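Long-range contacts in transcriptional regulator, TetR family (Thermus thermophilus, PDB 3VPR), which probably binds promoter DNA through a helix-turn-helix domain and acts as a dimeric transcriptional repressor of the TetR family: residues Phe82-Ala87 with Arg169-Ala174; Asn125-Leu130 with Val142-Ala147; Lys14-Lys19 with Gln27-Ala32. All coordinates share one frame; numbering follows the deposited sequence.

Interaction 1. Residues Phe82-Ala87 with Arg169-Ala174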
loop_
_atom_site.group_PDB
_atom_site.type_symbol
_atom_site.label_atom_id
_atom_site.label_comp_id
_atom_site.label_asym_id
_atom_site.label_seq_id
_atom_site.Cartn_x
_atom_site.Cartn_y
_atom_site.Cartn_z
ATOM N N PHE A 82 15.223 -10.038 7.510
ATOM C CA PHE A 82 13.921 -10.256 6.920
ATOM C C PHE A 82 13.533 -9.051 6.044
ATOM O O PHE A 82 13.176 -9.208 4.875
ATOM C CB PHE A 82 12.883 -10.457 8.013
ATOM C CG PHE A 82 11.488 -10.696 7.497
ATOM C CD1 PHE A 82 10.692 -9.637 7.066
ATOM C CD2 PHE A 82 10.959 -11.986 7.470
ATOM C CE1 PHE A 82 9.379 -9.864 6.622
ATOM C CE2 PHE A 82 9.663 -12.216 7.032
ATOM C CZ PHE A 82 8.869 -11.159 6.609
HETATM N N MSE A 83 13.636 -7.848 6.603
HETATM C CA MSE A 83 13.259 -6.643 5.876
HETATM C C MSE A 83 14.092 -6.408 4.616
HETATM O O MSE A 83 13.545 -6.060 3.564
HETATM C CB MSE A 83 13.329 -5.433 6.809
HETATM C CG MSE A 83 12.338 -5.512 7.963
HETATM SE SE MSE A 83 12.512 -4.074 9.272
HETATM C CE MSE A 83 11.775 -2.610 8.187
ATOM N N GLU A 84 15.402 -6.610 4.715
ATOM C CA GLU A 84 16.277 -6.417 3.563
ATOM C C GLU A 84 16.091 -7.471 2.473
ATOM O O GLU A 84 16.083 -7.142 1.290
ATOM C CB GLU A 84 17.739 -6.366 4.010
ATOM C CG GLU A 84 18.072 -5.065 4.727
ATOM C CD GLU A 84 19.546 -4.902 5.029
ATOM O OE1 GLU A 84 20.366 -5.014 4.095
ATOM O OE2 GLU A 84 19.884 -4.651 6.201
ATOM N N ALA A 85 15.942 -8.732 2.868
ATOM C CA ALA A 85 15.734 -9.803 1.905
ATOM C C ALA A 85 14.414 -9.539 1.178
ATOM O O ALA A 85 14.322 -9.716 -0.029
ATOM C CB ALA A 85 15.690 -11.168 2.624
ATOM N N HIS A 86 13.396 -9.106 1.922
ATOM C CA HIS A 86 12.087 -8.808 1.336
ATOM C C HIS A 86 12.221 -7.733 0.262
ATOM O O HIS A 86 11.787 -7.921 -0.866
ATOM C CB HIS A 86 11.123 -8.339 2.434
ATOM C CG HIS A 86 9.760 -7.958 1.938
ATOM N ND1 HIS A 86 8.607 -8.563 2.393
ATOM C CD2 HIS A 86 9.366 -7.019 1.046
ATOM C CE1 HIS A 86 7.562 -8.013 1.801
ATOM N NE2 HIS A 86 7.995 -7.074 0.980
ATOM N N ALA A 87 12.839 -6.613 0.626
ATOM C CA ALA A 87 13.039 -5.478 -0.274
ATOM C C ALA A 87 13.933 -5.805 -1.467
ATOM O O ALA A 87 13.705 -5.318 -2.573
ATOM C CB ALA A 87 13.632 -4.289 0.509
ATOM N N ARG A 169 18.608 2.202 -3.586
ATOM C CA ARG A 169 18.567 0.755 -3.423
ATOM C C ARG A 169 17.461 0.359 -2.448
ATOM O O ARG A 169 17.462 0.783 -1.293
ATOM C CB ARG A 169 19.922 0.259 -2.915
ATOM C CG ARG A 169 20.135 -1.241 -3.039
ATOM C CD ARG A 169 21.478 -1.646 -2.446
ATOM N NE ARG A 169 21.814 -3.040 -2.722
ATOM C CZ ARG A 169 22.092 -3.517 -3.930
ATOM N NH1 ARG A 169 22.077 -2.712 -4.985
ATOM N NH2 ARG A 169 22.383 -4.802 -4.086
ATOM N N ALA A 170 16.517 -0.450 -2.922
ATOM C CA ALA A 170 15.396 -0.895 -2.100
ATOM C C ALA A 170 15.860 -1.476 -0.770
ATOM O O ALA A 170 15.238 -1.262 0.270
ATOM C CB ALA A 170 14.581 -1.918 -2.850
ATOM N N GLU A 171 16.959 -2.211 -0.807
ATOM C CA GLU A 171 17.499 -2.818 0.394
ATOM C C GLU A 171 18.084 -1.787 1.370
ATOM O O GLU A 171 18.027 -1.981 2.589
ATOM C CB GLU A 171 18.546 -3.853 -0.009
ATOM C CG GLU A 171 19.469 -4.308 1.095
ATOM C CD GLU A 171 20.211 -5.567 0.709
ATOM O OE1 GLU A 171 20.679 -5.643 -0.449
ATOM O OE2 GLU A 171 20.326 -6.477 1.559
ATOM N N GLU A 172 18.653 -0.702 0.848
ATOM C CA GLU A 172 19.219 0.327 1.721
ATOM C C GLU A 172 18.077 1.065 2.398
ATOM O O GLU A 172 18.146 1.393 3.577
ATOM C CB GLU A 172 20.103 1.292 0.926
ATOM C CG GLU A 172 21.457 0.693 0.529
ATOM C CD GLU A 172 22.346 0.381 1.732
ATOM O OE1 GLU A 172 22.859 1.335 2.356
ATOM O OE2 GLU A 172 22.531 -0.814 2.059
ATOM N N VAL A 173 17.021 1.319 1.640
ATOM C CA VAL A 173 15.823 1.958 2.171
ATOM C C VAL A 173 15.314 1.065 3.312
ATOM O O VAL A 173 14.943 1.539 4.390
ATOM C CB VAL A 173 14.719 2.022 1.097
ATOM C CG1 VAL A 173 13.414 2.501 1.720
ATOM C CG2 VAL A 173 15.156 2.924 -0.044
ATOM N N ALA A 174 15.304 -0.239 3.062
ATOM C CA ALA A 174 14.835 -1.197 4.054
ATOM C C ALA A 174 15.704 -1.145 5.302
ATOM O O ALA A 174 15.215 -1.352 6.415
ATOM C CB ALA A 174 14.848 -2.596 3.466
#
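In the helical C-terminal domain of this TetR-type regulator, Ala-87 of helix 75-92 packs against Ala-170 and Ala-174 at the start of helix 170-183, an example of close antiparallel packing through alanine. The local axes approach to 8.0 Å with 155° between their directions, a spacing that small side chains make possible. Ala-87 CB touches Ala-174 CB at 3.6 Å and also rests against the backbone, 3.4 Å from Ala-170 O. The relation is returned: Ala-170 CB lies 3.5 Å from Ala-87 O, so each methyl group meets the carbonyl oxygen of the other residue. One turn back on helix 75-92, Ala-174 CB is 3.7 Å from Met-83 O, the residue being a selenomethionine in this crystal.

Beside this apolar seam two acidic side chains come together. Glu-171 has CG opposite its backbone N (chi1 164°) and continues almost straight, which carries its carboxylate obliquely across Glu-84, Glu-171 OE2 coming to 3.6 Å from Glu-84 CB. Glu-84 OE1 and Glu-171 OE2 are then only 2.9 Å apart, with the carboxylate planes turned 74° against each other. Both atoms are acceptors and no hydrogen bond joins them. Arginines surround the pair: Arg-80 and Arg-175 form salt bridges with Glu-84, and Arg-88 with Glu-171. Their positive charge is likely to offset the mutual repulsion of the two carboxylates.

Helix 144-161 packs against both partners, with Val-151 on Met-83 and Met-158 on Ala-170, while helix 47-70 meets helix 75-92 through Ala-65 on Ala-85.

Interaction 2. Residues Asn125-Leu130 with Val142-Ala147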
loop_
_atom_site.group_PDB
_atom_site.type_symbol
_atom_site.label_atom_id
_atom_site.label_comp_id
_atom_site.label_asym_id
_atom_site.label_seq_id
_atom_site.Cartn_x
_atom_site.Cartn_y
_atom_site.Cartn_z
ATOM N N ASN A 125 5.701 -15.466 9.701
ATOM C CA ASN A 125 7.126 -15.642 9.985
ATOM C C ASN A 125 7.682 -14.360 10.608
ATOM O O ASN A 125 8.570 -14.403 11.474
ATOM C CB ASN A 125 7.916 -15.966 8.713
ATOM C CG ASN A 125 7.680 -17.384 8.218
ATOM O OD1 ASN A 125 7.504 -18.301 9.017
ATOM N ND2 ASN A 125 7.691 -17.573 6.896
ATOM N N LEU A 126 7.159 -13.212 10.173
ATOM C CA LEU A 126 7.625 -11.946 10.717
ATOM C C LEU A 126 7.179 -11.861 12.169
ATOM O O LEU A 126 7.947 -11.463 13.042
ATOM C CB LEU A 126 7.055 -10.763 9.916
ATOM C CG LEU A 126 7.413 -9.357 10.420
ATOM C CD1 LEU A 126 8.916 -9.216 10.535
ATOM C CD2 LEU A 126 6.836 -8.296 9.459
ATOM N N ARG A 127 5.931 -12.241 12.417
ATOM C CA ARG A 127 5.384 -12.222 13.760
ATOM C C ARG A 127 6.200 -13.105 14.687
ATOM O O ARG A 127 6.446 -12.742 15.844
ATOM C CB ARG A 127 3.927 -12.686 13.749
ATOM C CG ARG A 127 2.996 -11.744 12.999
ATOM C CD ARG A 127 1.534 -12.094 13.238
ATOM N NE ARG A 127 0.645 -11.234 12.462
ATOM C CZ ARG A 127 -0.680 -11.348 12.438
ATOM N NH1 ARG A 127 -1.280 -12.288 13.153
ATOM N NH2 ARG A 127 -1.409 -10.522 11.696
ATOM N N ALA A 128 6.623 -14.262 14.181
ATOM C CA ALA A 128 7.429 -15.181 14.987
ATOM C C ALA A 128 8.738 -14.514 15.397
ATOM O O ALA A 128 9.192 -14.693 16.523
ATOM C CB ALA A 128 7.718 -16.480 14.210
ATOM N N ILE A 129 9.350 -13.757 14.489
ATOM C CA ILE A 129 10.600 -13.062 14.815
ATOM C C ILE A 129 10.344 -11.992 15.887
ATOM O O ILE A 129 11.092 -11.870 16.850
ATOM C CB ILE A 129 11.210 -12.372 13.581
ATOM C CG1 ILE A 129 11.663 -13.415 12.562
ATOM C CG2 ILE A 129 12.378 -11.494 13.990
ATOM C CD1 ILE A 129 12.218 -12.810 11.280
ATOM N N LEU A 130 9.279 -11.222 15.717
ATOM C CA LEU A 130 8.939 -10.177 16.676
ATOM C C LEU A 130 8.565 -10.778 18.025
ATOM O O LEU A 130 9.018 -10.307 19.068
ATOM C CB LEU A 130 7.773 -9.331 16.148
ATOM C CG LEU A 130 8.074 -8.579 14.849
ATOM C CD1 LEU A 130 6.794 -7.947 14.293
ATOM C CD2 LEU A 130 9.141 -7.525 15.115
ATOM N N VAL A 142 5.028 -5.236 22.739
ATOM C CA VAL A 142 4.282 -4.539 21.700
ATOM C C VAL A 142 3.292 -5.498 21.068
ATOM O O VAL A 142 3.473 -6.713 21.129
ATOM C CB VAL A 142 5.219 -4.007 20.594
ATOM C CG1 VAL A 142 6.136 -2.956 21.154
ATOM C CG2 VAL A 142 6.026 -5.159 19.995
ATOM N N ASP A 143 2.233 -4.960 20.480
ATOM C CA ASP A 143 1.257 -5.814 19.816
ATOM C C ASP A 143 1.996 -6.395 18.617
ATOM O O ASP A 143 2.351 -5.662 17.690
ATOM C CB ASP A 143 0.059 -4.995 19.338
ATOM C CG ASP A 143 -1.007 -5.853 18.690
ATOM O OD1 ASP A 143 -0.704 -6.534 17.692
ATOM O OD2 ASP A 143 -2.151 -5.845 19.176
ATOM N N VAL A 144 2.236 -7.705 18.649
ATOM C CA VAL A 144 2.964 -8.394 17.584
ATOM C C VAL A 144 2.305 -8.296 16.197
ATOM O O VAL A 144 2.990 -8.104 15.191
ATOM C CB VAL A 144 3.159 -9.895 17.945
ATOM C CG1 VAL A 144 3.765 -10.646 16.774
ATOM C CG2 VAL A 144 4.062 -10.025 19.171
ATOM N N ALA A 145 0.981 -8.436 16.142
ATOM C CA ALA A 145 0.285 -8.365 14.862
ATOM C C ALA A 145 0.428 -6.957 14.300
ATOM O O ALA A 145 0.696 -6.778 13.115
ATOM C CB ALA A 145 -1.206 -8.735 15.025
ATOM N N LEU A 146 0.268 -5.959 15.165
ATOM C CA LEU A 146 0.370 -4.560 14.740
ATOM C C LEU A 146 1.791 -4.202 14.304
ATOM O O LEU A 146 1.990 -3.544 13.285
ATOM C CB LEU A 146 -0.076 -3.625 15.870
ATOM C CG LEU A 146 0.015 -2.133 15.539
ATOM C CD1 LEU A 146 -1.379 -1.589 15.254
ATOM C CD2 LEU A 146 0.658 -1.379 16.698
ATOM N N ALA A 147 2.780 -4.634 15.075
ATOM C CA ALA A 147 4.168 -4.344 14.727
ATOM C C ALA A 147 4.497 -5.010 13.396
ATOM O O ALA A 147 5.198 -4.432 12.550
ATOM C CB ALA A 147 5.112 -4.855 15.823
#
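Arg-127 crosses Val-144 obliquely and ends against Ala-145 where helix 109-135 passes the N-capped first turn of helix 144-161, within the helical C-terminal domain. Its course shows how the aliphatic part of an arginine and one flat guanidinium face can both pack on apolar groups. At the root, Arg-127 CB meets Val-144 CG1 at 3.7 Å, and the same methyl also sits 3.5 Å from Arg-127 O. CG passes Val-144 CG1 at 4.0 Å. From there the chain runs extended as far as NE, which lies 3.8 Å from Ala-145 CA and, buried here, has no hydrogen-bonding partner in the model. At the tip Ala-145 CB stands over the centre of one guanidinium face, 3.7 Å from Arg-127 CZ. NH2 reaches back to Glu-123 in a long, weak ion pair. With an alanine here, Val-144 CG1 would keep its neighbours at CB and O, but Ala-145 would probably lose the flat group lying against its methyl, and Glu-123 its weak positive partner.

One turn on, Leu-130 sends CD1 to within 3.8 Å of Ala-147 CB. This end of the contact also takes part in the dimer interface, since Leu-185 and Leu-180 of the second subunit pack on Leu-130 and Ala-147 respectively. Asp-143 caps the helix: Leu-146 N donates to Asp-143 OD1 at 2.8 Å, nearly straight at 165°, approaching from above the carboxylate plane.

Interaction 3. Residues Lys14-Lys19 with Gln27-Ala32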
loop_
_atom_site.group_PDB
_atom_site.type_symbol
_atom_site.label_atom_id
_atom_site.label_comp_id
_atom_site.label_asym_id
_atom_site.label_seq_id
_atom_site.Cartn_x
_atom_site.Cartn_y
_atom_site.Cartn_z
ATOM N N LYS A 14 5.948 -8.582 -17.361
ATOM C CA LYS A 14 6.326 -7.242 -17.812
ATOM C C LYS A 14 5.191 -6.584 -18.590
ATOM O O LYS A 14 4.902 -5.408 -18.401
ATOM C CB LYS A 14 7.560 -7.286 -18.705
ATOM C CG LYS A 14 8.832 -7.685 -18.003
ATOM C CD LYS A 14 9.992 -7.682 -18.994
ATOM C CE LYS A 14 11.267 -8.213 -18.359
ATOM N NZ LYS A 14 12.397 -8.212 -19.330
ATOM N N LEU A 15 4.541 -7.348 -19.457
ATOM C CA LEU A 15 3.461 -6.794 -20.260
ATOM C C LEU A 15 2.299 -6.355 -19.373
ATOM O O LEU A 15 1.720 -5.295 -19.591
ATOM C CB LEU A 15 2.996 -7.809 -21.309
ATOM C CG LEU A 15 1.857 -7.306 -22.186
ATOM C CD1 LEU A 15 2.292 -6.027 -22.899
ATOM C CD2 LEU A 15 1.471 -8.372 -23.192
ATOM N N PHE A 16 1.972 -7.159 -18.366
ATOM C CA PHE A 16 0.889 -6.815 -17.454
ATOM C C PHE A 16 1.256 -5.549 -16.683
ATOM O O PHE A 16 0.395 -4.731 -16.383
ATOM C CB PHE A 16 0.617 -7.941 -16.455
ATOM C CG PHE A 16 0.038 -9.185 -17.069
ATOM C CD1 PHE A 16 -0.785 -9.112 -18.186
ATOM C CD2 PHE A 16 0.289 -10.434 -16.498
ATOM C CE1 PHE A 16 -1.354 -10.270 -18.731
ATOM C CE2 PHE A 16 -0.272 -11.592 -17.027
ATOM C CZ PHE A 16 -1.096 -11.514 -18.148
ATOM N N THR A 17 2.534 -5.401 -16.349
ATOM C CA THR A 17 2.996 -4.223 -15.629
ATOM C C THR A 17 2.886 -2.978 -16.524
ATOM O O THR A 17 2.567 -1.891 -16.053
ATOM C CB THR A 17 4.467 -4.398 -15.176
ATOM O OG1 THR A 17 4.537 -5.425 -14.181
ATOM C CG2 THR A 17 5.025 -3.087 -14.600
ATOM N N GLU A 18 3.141 -3.156 -17.817
ATOM C CA GLU A 18 3.097 -2.064 -18.790
ATOM C C GLU A 18 1.684 -1.709 -19.259
ATOM O O GLU A 18 1.374 -0.537 -19.450
ATOM C CB GLU A 18 3.958 -2.418 -20.017
ATOM C CG GLU A 18 5.472 -2.544 -19.750
ATOM C CD GLU A 18 6.216 -3.346 -20.839
ATOM O OE1 GLU A 18 7.465 -3.444 -20.777
ATOM O OE2 GLU A 18 5.556 -3.890 -21.752
ATOM N N LYS A 19 0.840 -2.722 -19.447
ATOM C CA LYS A 19 -0.531 -2.529 -19.923
ATOM C C LYS A 19 -1.646 -2.758 -18.903
ATOM O O LYS A 19 -2.763 -2.292 -19.103
ATOM C CB LYS A 19 -0.842 -3.468 -21.087
ATOM C CG LYS A 19 -0.077 -3.268 -22.353
ATOM C CD LYS A 19 -0.764 -4.064 -23.463
ATOM C CE LYS A 19 -2.203 -3.586 -23.658
ATOM N NZ LYS A 19 -2.954 -4.318 -24.716
ATOM N N GLN A 27 -4.437 -12.824 -26.778
ATOM C CA GLN A 27 -3.981 -12.490 -28.124
ATOM C C GLN A 27 -2.757 -11.587 -28.038
ATOM O O GLN A 27 -1.777 -11.795 -28.752
ATOM C CB GLN A 27 -5.087 -11.768 -28.903
ATOM C CG GLN A 27 -4.756 -11.534 -30.359
ATOM C CD GLN A 27 -4.518 -12.829 -31.104
ATOM O OE1 GLN A 27 -5.405 -13.676 -31.191
ATOM N NE2 GLN A 27 -3.315 -12.993 -31.643
ATOM N N ASP A 28 -2.827 -10.587 -27.161
ATOM C CA ASP A 28 -1.724 -9.651 -26.953
ATOM C C ASP A 28 -0.440 -10.357 -26.528
ATOM O O ASP A 28 0.635 -10.074 -27.062
ATOM C CB ASP A 28 -2.082 -8.613 -25.885
ATOM C CG ASP A 28 -3.142 -7.640 -26.349
ATOM O OD1 ASP A 28 -3.206 -7.362 -27.570
ATOM O OD2 ASP A 28 -3.899 -7.134 -25.492
ATOM N N LEU A 29 -0.551 -11.265 -25.556
ATOM C CA LEU A 29 0.608 -12.003 -25.065
ATOM C C LEU A 29 1.206 -12.881 -26.150
ATOM O O LEU A 29 2.425 -12.947 -26.308
ATOM C CB LEU A 29 0.224 -12.899 -23.876
ATOM C CG LEU A 29 -0.104 -12.292 -22.508
ATOM C CD1 LEU A 29 -0.691 -13.373 -21.599
ATOM C CD2 LEU A 29 1.156 -11.695 -21.885
ATOM N N ALA A 30 0.344 -13.562 -26.896
ATOM C CA ALA A 30 0.808 -14.464 -27.942
ATOM C C ALA A 30 1.656 -13.744 -28.976
ATOM O O ALA A 30 2.702 -14.252 -29.383
ATOM C CB ALA A 30 -0.368 -15.135 -28.611
ATOM N N GLN A 31 1.206 -12.565 -29.398
ATOM C CA GLN A 31 1.932 -11.792 -30.398
ATOM C C GLN A 31 3.191 -11.162 -29.812
ATOM O O GLN A 31 4.229 -11.120 -30.464
ATOM C CB GLN A 31 1.028 -10.707 -30.987
ATOM C CG GLN A 31 -0.198 -11.256 -31.688
ATOM C CD GLN A 31 -0.931 -10.191 -32.470
ATOM O OE1 GLN A 31 -1.307 -9.150 -31.923
ATOM N NE2 GLN A 31 -1.136 -10.442 -33.761
ATOM N N ALA A 32 3.095 -10.677 -28.579
ATOM C CA ALA A 32 4.240 -10.072 -27.917
ATOM C C ALA A 32 5.346 -11.123 -27.736
ATOM O O ALA A 32 6.535 -10.812 -27.855
ATOM C CB ALA A 32 3.824 -9.494 -26.571
#
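Leu-15 and Leu-29 meet through one methyl each, CD2 to CD2 at 3.6 Å, and the rotamers of both residues explain how. In Leu-15 the first torsion sets CG opposite the backbone N (chi1 180°), projecting its branched end toward helix 26-33, where it meets Leu-29 at a slant. Leu-29 has CG opposite its carbonyl carbon instead, which swings its two methyls toward helix 4-19 and divides their work: CD2 takes Leu-15, while Leu-29 CD1 takes Phe-16 CZ at 3.9 Å. Leu-15 CD2 also reaches Ala-32 CB, more loosely, at 4.3 Å.

Such branched side chains can span the 11.4 Å between the local axes, which run at 123° to each other. Helix 26-33 is the first helix of the predicted helix-turn-helix motif, and helix 4-19 packs against it in the N-terminal DNA-binding domain. Leu-29 also touches Leu-40 on helix 37-44, the second helix of that motif, and Ile-50 on helix 47-70.

At the edge of the contact, Lys-19 follows an extended course until it bends at its third torsion (chi3 60°), bringing the ammonium group to Asp-28. The two side chains meet at about a right angle. Lys-19 NZ donates to Asp-28 OD2 at 3.1 Å, the nitrogen coming in steeply from above the carboxylate plane, in a salt bridge. The same nitrogen also makes a weak hydrogen bond to Ala-23 O.

Along the chain interaction 3 closes first, within the N-terminal DNA-binding domain, and interactions 1 and 2 follow in the C-terminal domain. The segments of interaction 2 fall between those of interaction 1, and the two contacts, with centres about 18 Å apart, touch directly where Phe-82 CZ packs on Leu-126 CB at 3.8 Å. Helix 144-161, which begins in interaction 2, also lies against interaction 1. Interaction 3 stands apart, its centre about 29 Å from that of interaction 1 and about 39 Å from that of interaction 2, which lies on the opposite side of the chain's centre. The probable DNA-binding end and the dimer-forming end are thus packed separately, with helix 47-70 touching a segment of each of the three.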